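Local coordinates for BH2602 protein (Bacillus halodurans, PDB 3NWZ) that binds coenzyme A and probably hydrolyses acyl-CoA thioesters, at residues D34-K39 with A45-S50; G95-R100 with A130-Q135. One frame throughout, in Å; residues are numbered along the deposited sequence.

Contact 1 of 2, residues D34-K39 with A45-S50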
ATOM      1  N   ASP A  34      -8.370  19.869 -28.647  1.00 50.17           N
ATOM      2  CA  ASP A  34      -7.324  20.800 -28.206  1.00 36.58           C
ATOM      3  C   ASP A  34      -6.118  20.000 -27.714  1.00 44.22           C
ATOM      4  O   ASP A  34      -4.972  20.302 -28.045  1.00 49.44           O
ATOM      5  CB  ASP A  34      -7.803  21.676 -27.038  1.00 43.60           C
ATOM      6  CG  ASP A  34      -8.847  22.690 -27.441  1.00 63.83           C
ATOM      7  OD1 ASP A  34      -8.692  23.326 -28.505  1.00 75.89           O
ATOM      8  OD2 ASP A  34      -9.812  22.865 -26.672  1.00 62.82           O
ATOM      9  N   GLY A  35      -6.398  18.986 -26.899  1.00 37.22           N
ATOM     10  CA  GLY A  35      -5.347  18.149 -26.357  1.00 37.68           C
ATOM     11  C   GLY A  35      -4.455  17.660 -27.466  1.00 45.17           C
ATOM     12  O   GLY A  35      -3.312  18.110 -27.581  1.00 35.55           O
ATOM     13  N   LEU A  36      -5.002  16.754 -28.283  1.00 49.37           N
ATOM     14  CA  LEU A  36      -4.325  16.144 -29.431  1.00 49.88           C
ATOM     15  C   LEU A  36      -3.580  17.189 -30.255  1.00 51.88           C
ATOM     16  O   LEU A  36      -2.521  16.928 -30.803  1.00 53.05           O
ATOM     17  CB  LEU A  36      -5.359  15.454 -30.325  1.00 39.23           C
ATOM     18  CG  LEU A  36      -6.412  14.554 -29.658  1.00 31.79           C
ATOM     19  CD1 LEU A  36      -7.380  14.040 -30.719  1.00 28.97           C
ATOM     20  CD2 LEU A  36      -5.735  13.393 -28.941  1.00 23.08           C
ATOM     21  N   LEU A  37      -4.162  18.377 -30.326  1.00 50.26           N
ATOM     22  CA  LEU A  37      -3.601  19.491 -31.069  1.00 47.87           C
ATOM     23  C   LEU A  37      -2.369  20.034 -30.356  1.00 50.01           C
ATOM     24  O   LEU A  37      -1.369  20.360 -30.993  1.00 64.17           O
ATOM     25  CB  LEU A  37      -4.671  20.584 -31.211  1.00 55.01           C
ATOM     26  CG  LEU A  37      -4.784  21.347 -32.532  1.00 56.29           C
ATOM     27  CD1 LEU A  37      -4.493  20.426 -33.692  1.00 61.74           C
ATOM     28  CD2 LEU A  37      -6.178  21.942 -32.654  1.00 57.03           C
ATOM     29  N   ALA A  38      -2.444  20.130 -29.034  1.00 49.25           N
ATOM     30  CA  ALA A  38      -1.318  20.615 -28.243  1.00 50.92           C
ATOM     31  C   ALA A  38      -0.294  19.489 -28.184  1.00 53.72           C
ATOM     32  O   ALA A  38       0.887  19.712 -27.887  1.00 60.09           O
ATOM     33  CB  ALA A  38      -1.779  21.000 -26.825  1.00 44.90           C
ATOM     34  N   LYS A  39      -0.761  18.275 -28.463  1.00 46.52           N
ATOM     35  CA  LYS A  39       0.123  17.121 -28.471  1.00 45.85           C
ATOM     36  C   LYS A  39       1.079  17.216 -29.650  1.00 48.31           C
ATOM     37  O   LYS A  39       2.292  17.147 -29.455  1.00 36.32           O
ATOM     38  CB  LYS A  39      -0.674  15.812 -28.551  1.00 40.44           C
ATOM     39  CG  LYS A  39       0.179  14.524 -28.678  1.00 37.66           C
ATOM     40  CD  LYS A  39       1.137  14.325 -27.504  1.00 40.97           C
ATOM     41  CE  LYS A  39       1.877  12.986 -27.596  1.00 46.71           C
ATOM     42  NZ  LYS A  39       2.721  12.893 -28.821  1.00 45.09           N
ATOM     43  N   ALA A  45       4.692  15.809 -23.903  1.00 41.94           N
ATOM     44  CA  ALA A  45       5.317  14.590 -24.425  1.00 49.90           C
ATOM     45  C   ALA A  45       4.294  13.493 -24.699  1.00 46.75           C
ATOM     46  O   ALA A  45       4.408  12.782 -25.699  1.00 50.01           O
ATOM     47  CB  ALA A  45       6.392  14.056 -23.447  1.00 45.65           C
ATOM     48  N   THR A  46       3.297  13.371 -23.818  1.00 32.04           N
ATOM     49  CA  THR A  46       2.272  12.331 -23.921  1.00 36.03           C
ATOM     50  C   THR A  46       0.832  12.817 -24.084  1.00 33.31           C
ATOM     51  O   THR A  46       0.489  13.961 -23.762  1.00 34.37           O
ATOM     52  CB  THR A  46       2.266  11.441 -22.676  1.00 31.50           C
ATOM     53  OG1 THR A  46       1.805  12.215 -21.554  1.00 29.43           O
ATOM     54  CG2 THR A  46       3.644  10.908 -22.395  1.00 40.72           C
ATOM     55  N   TYR A  47      -0.012  11.903 -24.551  1.00 25.59           N
ATOM     56  CA  TYR A  47      -1.425  12.185 -24.767  1.00 42.24           C
ATOM     57  C   TYR A  47      -2.160  12.345 -23.448  1.00 55.15           C
ATOM     58  O   TYR A  47      -3.046  13.193 -23.320  1.00 55.56           O
ATOM     59  CB  TYR A  47      -2.079  11.052 -25.567  1.00 40.09           C
ATOM     60  CG  TYR A  47      -1.587  10.959 -26.982  1.00 42.74           C
ATOM     61  CD1 TYR A  47      -0.491  10.169 -27.303  1.00 43.82           C
ATOM     62  CD2 TYR A  47      -2.177  11.714 -27.993  1.00 42.39           C
ATOM     63  CE1 TYR A  47       0.012  10.136 -28.600  1.00 45.77           C
ATOM     64  CE2 TYR A  47      -1.681  11.689 -29.283  1.00 44.03           C
ATOM     65  CZ  TYR A  47      -0.583  10.903 -29.581  1.00 46.46           C
ATOM     66  OH  TYR A  47      -0.045  10.921 -30.848  1.00 50.92           O
ATOM     67  N   LEU A  48      -1.795  11.524 -22.470  1.00 54.79           N
ATOM     68  CA  LEU A  48      -2.441  11.571 -21.167  1.00 47.58           C
ATOM     69  C   LEU A  48      -2.306  12.942 -20.511  1.00 45.27           C
ATOM     70  O   LEU A  48      -3.294  13.518 -20.070  1.00 39.13           O
ATOM     71  CB  LEU A  48      -1.865  10.484 -20.263  1.00 46.31           C
ATOM     72  CG  LEU A  48      -2.948   9.607 -19.620  1.00 65.27           C
ATOM     73  CD1 LEU A  48      -3.646  10.351 -18.473  1.00 71.29           C
ATOM     74  CD2 LEU A  48      -3.958   9.186 -20.691  1.00 70.12           C
ATOM     75  N   ALA A  49      -1.076  13.450 -20.462  1.00 42.82           N
ATOM     76  CA  ALA A  49      -0.779  14.756 -19.887  1.00 38.26           C
ATOM     77  C   ALA A  49      -1.490  15.809 -20.725  1.00 37.96           C
ATOM     78  O   ALA A  49      -2.168  16.692 -20.201  1.00 41.09           O
ATOM     79  CB  ALA A  49       0.716  14.994 -19.910  1.00 37.28           C
ATOM     80  N   SER A  50      -1.330  15.697 -22.041  1.00 39.60           N
ATOM     81  CA  SER A  50      -1.958  16.615 -22.988  1.00 41.36           C
ATOM     82  C   SER A  50      -3.487  16.678 -22.890  1.00 52.50           C
ATOM     83  O   SER A  50      -4.071  17.764 -22.928  1.00 51.06           O
ATOM     84  CB  SER A  50      -1.575  16.231 -24.419  1.00 28.78           C
ATOM     85  OG  SER A  50      -2.342  16.981 -25.346  1.00 40.87           O
TER

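Contact 2 of 2, residues G95-R100 with A130-Q135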
ATOM      1  N   GLY A  95       6.621  11.131  -9.274  1.00 33.11           N
ATOM      2  CA  GLY A  95       7.609  10.832 -10.284  1.00 39.15           C
ATOM      3  C   GLY A  95       8.473  12.044 -10.562  1.00 49.55           C
ATOM      4  O   GLY A  95       9.687  12.022 -10.357  1.00 49.46           O
ATOM      5  N   GLN A  96       7.843  13.114 -11.028  1.00 44.52           N
ATOM      6  CA  GLN A  96       8.584  14.315 -11.335  1.00 37.25           C
ATOM      7  C   GLN A  96       9.449  14.722 -10.147  1.00 41.25           C
ATOM      8  O   GLN A  96      10.576  15.182 -10.339  1.00 49.68           O
ATOM      9  CB  GLN A  96       7.625  15.418 -11.766  1.00 34.81           C
ATOM     10  CG  GLN A  96       6.896  15.064 -13.073  1.00 41.72           C
ATOM     11  CD  GLN A  96       6.361  16.280 -13.810  1.00 43.19           C
ATOM     12  OE1 GLN A  96       5.742  17.156 -13.220  1.00 46.00           O
ATOM     13  NE2 GLN A  96       6.591  16.327 -15.108  1.00 46.44           N
HETATM   14  N   MSE A  97       8.928  14.529  -8.930  1.00 26.51           N
HETATM   15  CA  MSE A  97       9.674  14.800  -7.695  1.00 29.80           C
HETATM   16  C   MSE A  97      10.977  13.987  -7.757  1.00 22.30           C
HETATM   17  O   MSE A  97      12.075  14.541  -7.817  1.00 38.68           O
HETATM   18  CB  MSE A  97       8.854  14.352  -6.475  1.00 43.13           C
HETATM   19  CG  MSE A  97       9.546  14.509  -5.094  1.00 30.24           C
HETATM   20 SE   MSE A  97       9.682  16.341  -4.419  1.00 72.16          SE
HETATM   21  CE  MSE A  97      11.297  16.903  -5.363  1.00 48.53           C
ATOM     22  N   VAL A  98      10.847  12.660  -7.764  1.00 21.14           N
ATOM     23  CA  VAL A  98      12.017  11.780  -7.846  1.00 34.99           C
ATOM     24  C   VAL A  98      13.000  12.205  -8.941  1.00 43.61           C
ATOM     25  O   VAL A  98      14.202  12.375  -8.704  1.00 32.80           O
ATOM     26  CB  VAL A  98      11.617  10.315  -8.150  1.00 33.39           C
ATOM     27  CG1 VAL A  98      12.854   9.417  -8.114  1.00 37.16           C
ATOM     28  CG2 VAL A  98      10.602   9.828  -7.153  1.00 29.76           C
ATOM     29  N   ASN A  99      12.486  12.384 -10.148  1.00 49.61           N
ATOM     30  CA  ASN A  99      13.343  12.727 -11.267  1.00 51.95           C
ATOM     31  C   ASN A  99      14.057  14.073 -11.201  1.00 54.28           C
ATOM     32  O   ASN A  99      15.089  14.263 -11.841  1.00 57.76           O
ATOM     33  CB  ASN A  99      12.548  12.564 -12.558  1.00 48.05           C
ATOM     34  CG  ASN A  99      12.314  11.103 -12.890  1.00 49.56           C
ATOM     35  OD1 ASN A  99      13.261  10.361 -13.129  1.00 56.00           O
ATOM     36  ND2 ASN A  99      11.055  10.674 -12.885  1.00 65.63           N
ATOM     37  N   ARG A 100      13.535  15.001 -10.416  1.00 42.73           N
ATOM     38  CA  ARG A 100      14.193  16.285 -10.294  1.00 30.82           C
ATOM     39  C   ARG A 100      15.382  16.214  -9.330  1.00 39.47           C
ATOM     40  O   ARG A 100      16.295  17.046  -9.388  1.00 45.30           O
ATOM     41  CB  ARG A 100      13.192  17.342  -9.852  1.00 41.50           C
ATOM     42  CG  ARG A 100      12.638  18.147 -11.029  1.00 58.43           C
ATOM     43  CD  ARG A 100      12.744  19.646 -10.776  1.00 72.25           C
ATOM     44  NE  ARG A 100      14.093  20.083 -10.393  1.00 84.41           N
ATOM     45  CZ  ARG A 100      14.626  19.951  -9.174  1.00 85.92           C
ATOM     46  NH1 ARG A 100      13.929  19.387  -8.194  1.00 86.62           N
ATOM     47  NH2 ARG A 100      15.858  20.391  -8.932  1.00 75.77           N
ATOM     48  N   ALA A 130       3.841  16.077  -3.555  1.00 38.81           N
ATOM     49  CA  ALA A 130       4.753  15.008  -3.173  1.00 33.19           C
ATOM     50  C   ALA A 130       6.047  15.499  -2.515  1.00 38.12           C
ATOM     51  O   ALA A 130       6.531  16.589  -2.825  1.00 40.28           O
ATOM     52  CB  ALA A 130       5.095  14.153  -4.445  1.00 33.19           C
ATOM     53  N   SER A 131       6.601  14.670  -1.625  1.00 39.29           N
ATOM     54  CA  SER A 131       7.869  14.959  -0.935  1.00 38.83           C
ATOM     55  C   SER A 131       8.717  13.688  -0.708  1.00 42.28           C
ATOM     56  O   SER A 131       8.205  12.625  -0.374  1.00 42.60           O
ATOM     57  CB  SER A 131       7.632  15.674   0.417  1.00 37.73           C
ATOM     58  OG  SER A 131       7.109  14.819   1.414  1.00 42.18           O
ATOM     59  N   ILE A 132      10.021  13.803  -0.906  1.00 39.05           N
ATOM     60  CA  ILE A 132      10.908  12.673  -0.708  1.00 40.26           C
ATOM     61  C   ILE A 132      10.951  12.290   0.778  1.00 42.00           C
ATOM     62  O   ILE A 132      11.023  13.160   1.671  1.00 43.00           O
ATOM     63  CB  ILE A 132      12.318  12.999  -1.189  1.00 31.71           C
ATOM     64  CG1 ILE A 132      12.285  13.346  -2.678  1.00 28.46           C
ATOM     65  CG2 ILE A 132      13.243  11.821  -0.917  1.00 20.12           C
ATOM     66  CD1 ILE A 132      13.635  13.581  -3.265  1.00 46.40           C
ATOM     67  N   VAL A 133      10.893  10.983   1.037  1.00 31.03           N
ATOM     68  CA  VAL A 133      10.889  10.477   2.395  1.00 40.25           C
ATOM     69  C   VAL A 133      12.224   9.830   2.646  1.00 50.10           C
ATOM     70  O   VAL A 133      12.675   9.710   3.780  1.00 67.58           O
ATOM     71  CB  VAL A 133       9.769   9.434   2.566  1.00 38.40           C
ATOM     72  CG1 VAL A 133       9.780   8.875   3.991  1.00 43.98           C
ATOM     73  CG2 VAL A 133       8.414  10.077   2.215  1.00 18.35           C
ATOM     74  N   HIS A 134      12.854   9.425   1.555  1.00 40.82           N
ATOM     75  CA  HIS A 134      14.144   8.763   1.604  1.00 46.36           C
ATOM     76  C   HIS A 134      14.756   8.775   0.210  1.00 44.38           C
ATOM     77  O   HIS A 134      14.040   8.644  -0.796  1.00 52.98           O
ATOM     78  CB  HIS A 134      13.987   7.314   2.073  1.00 60.31           C
ATOM     79  CG  HIS A 134      15.279   6.564   2.131  1.00 74.69           C
ATOM     80  ND1 HIS A 134      16.355   6.996   2.879  1.00 79.44           N
ATOM     81  CD2 HIS A 134      15.672   5.412   1.539  1.00 80.00           C
ATOM     82  CE1 HIS A 134      17.353   6.140   2.746  1.00 81.16           C
ATOM     83  NE2 HIS A 134      16.965   5.171   1.937  1.00 80.64           N
ATOM     84  N   GLN A 135      16.079   8.926   0.160  1.00 27.78           N
ATOM     85  CA  GLN A 135      16.799   8.951  -1.108  1.00 49.95           C
ATOM     86  C   GLN A 135      18.008   8.019  -1.121  1.00 50.38           C
ATOM     87  O   GLN A 135      19.129   8.449  -0.833  1.00 55.93           O
ATOM     88  CB  GLN A 135      17.258  10.379  -1.424  1.00 59.11           C
ATOM     89  CG  GLN A 135      17.719  10.577  -2.859  1.00 57.65           C
ATOM     90  CD  GLN A 135      17.874  12.045  -3.223  1.00 72.14           C
ATOM     91  OE1 GLN A 135      17.058  12.885  -2.837  1.00 79.21           O
ATOM     92  NE2 GLN A 135      18.916  12.359  -3.988  1.00 68.98           N
TER

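Contact 1 of 2, residues D34-K39 with A45-S50
Lys39 lays its aliphatic chain over one face of the Tyr47 ring, the two side chains crossing at about a right angle. Its CG comes within 3.4 Å of Tyr47 CE2, and the chain then runs on across the face until Lys39 CE stands 3.7 Å from the Tyr47 ring centroid, 16° off the normal, a CH-pi contact. With CG anti to the backbone N (chi1 175°) and further bends at chi2 and chi4, the lysine folds across the ring. Lys39 NZ ends 4.3 Å from the centroid of Tyr47, an off-centre cation-pi contact. Leu36 meets the same ring from another direction: its CD2 lies at the edge, 4.0 Å from Tyr47 CD2. The phenol OH makes a hydrogen bond with OE2 of Glu24 of the second subunit. With an alanine here, the Lys39 chain would probably be left to turn without the face it rests on, and Glu24 of the second subunit would lose its hydroxyl mate.

Ser50 makes the other half of the contact. Its side chain is a knob in a hole formed by Gly35, Leu36, Ala38 and Lys39, with Ser50 OG 2.7 Å from Gly35 O. Gly35 has no side chain to stand between the backbones, and the CA atoms of Gly35 and Ser50 approach to 5.0 Å. Just before Tyr47, Thr46 is the N-cap of helix 47-52, its OG1 accepting a weak 3.3 Å bond from Ala49 N. The whole is a single knob-into-hole contact beside a lysine-on-tyrosine stack, joining the end of helix 23-40 to the short, threonine-capped helix 47-52 that follows it along the chain.

Contact 2 of 2, residues G95-R100 with A130-Q135
Gly95 O is gripped twice by Asn99, through the helical backbone bond from Asn99 N at 2.8 Å and a weak, bent bond from Asn99 ND2 at 3.2 Å. This marks the last turn of helix 83-100, the central helix of a hotdog fold, around which the antiparallel sheet curves. Here the helix meets strand 125-135, and the two short axes pass 8.1 Å apart with their N-to-C directions 36° apart.

Met97, modelled as selenomethionine, carries the contact from the helix side. Its CG is set anti to the backbone N (chi1 177°), a bend at chi2 brings SE up to the strand, and one at chi3 turns CE back from Ala130. CG meets the side of Ile132, 3.8 Å from Ile132 CG1, the two chains running at a slant to one another. Closer to the backbone, Met97 CB faces Ala130 CB at 4.3 Å. Ala130 directs its methyl at the helix, where it also rests on Ala93 and Met94, whereas Ser131, the next residue, points its CB away from the helix. Phe64 of strand 64-69 also packs against Met97.

Beyond Ile132 the chain turns a corner at Val133. Val133 and His134 both face Val141 on the adjacent strand 139-147, forming a classic beta bulge. His134 binds coenzyme A in this protein, although none is bound to this chain, so the strand that packs on the helix at one point carries a binding residue within its bulge. Back at the helix, the selenium of Met97 lies against the strand's backbone, with SE 3.5 Å from Ala130 O and 4.2 Å from Ser131 CA.

Overall arrangement
Contact 1 closes before contact 2 opens along the chain. Their centres lie 25 Å apart, and their nearest atoms, about 8 Å from each other, do not touch. Contact 1 joins the N-terminal helix 23-40 to helix 47-52, ahead of the first strand of the sheet and against the second subunit. Contact 2 belongs to the hotdog unit itself, where helix 83-100 rests on strand 125-135 of the antiparallel sheet, and it runs toward the third subunit and the coenzyme A site. They share no helix or strand: one is a helical pair in the N-terminal part, the other the helix-on-sheet packing of the hotdog fold, whose thioesterase activity is probable.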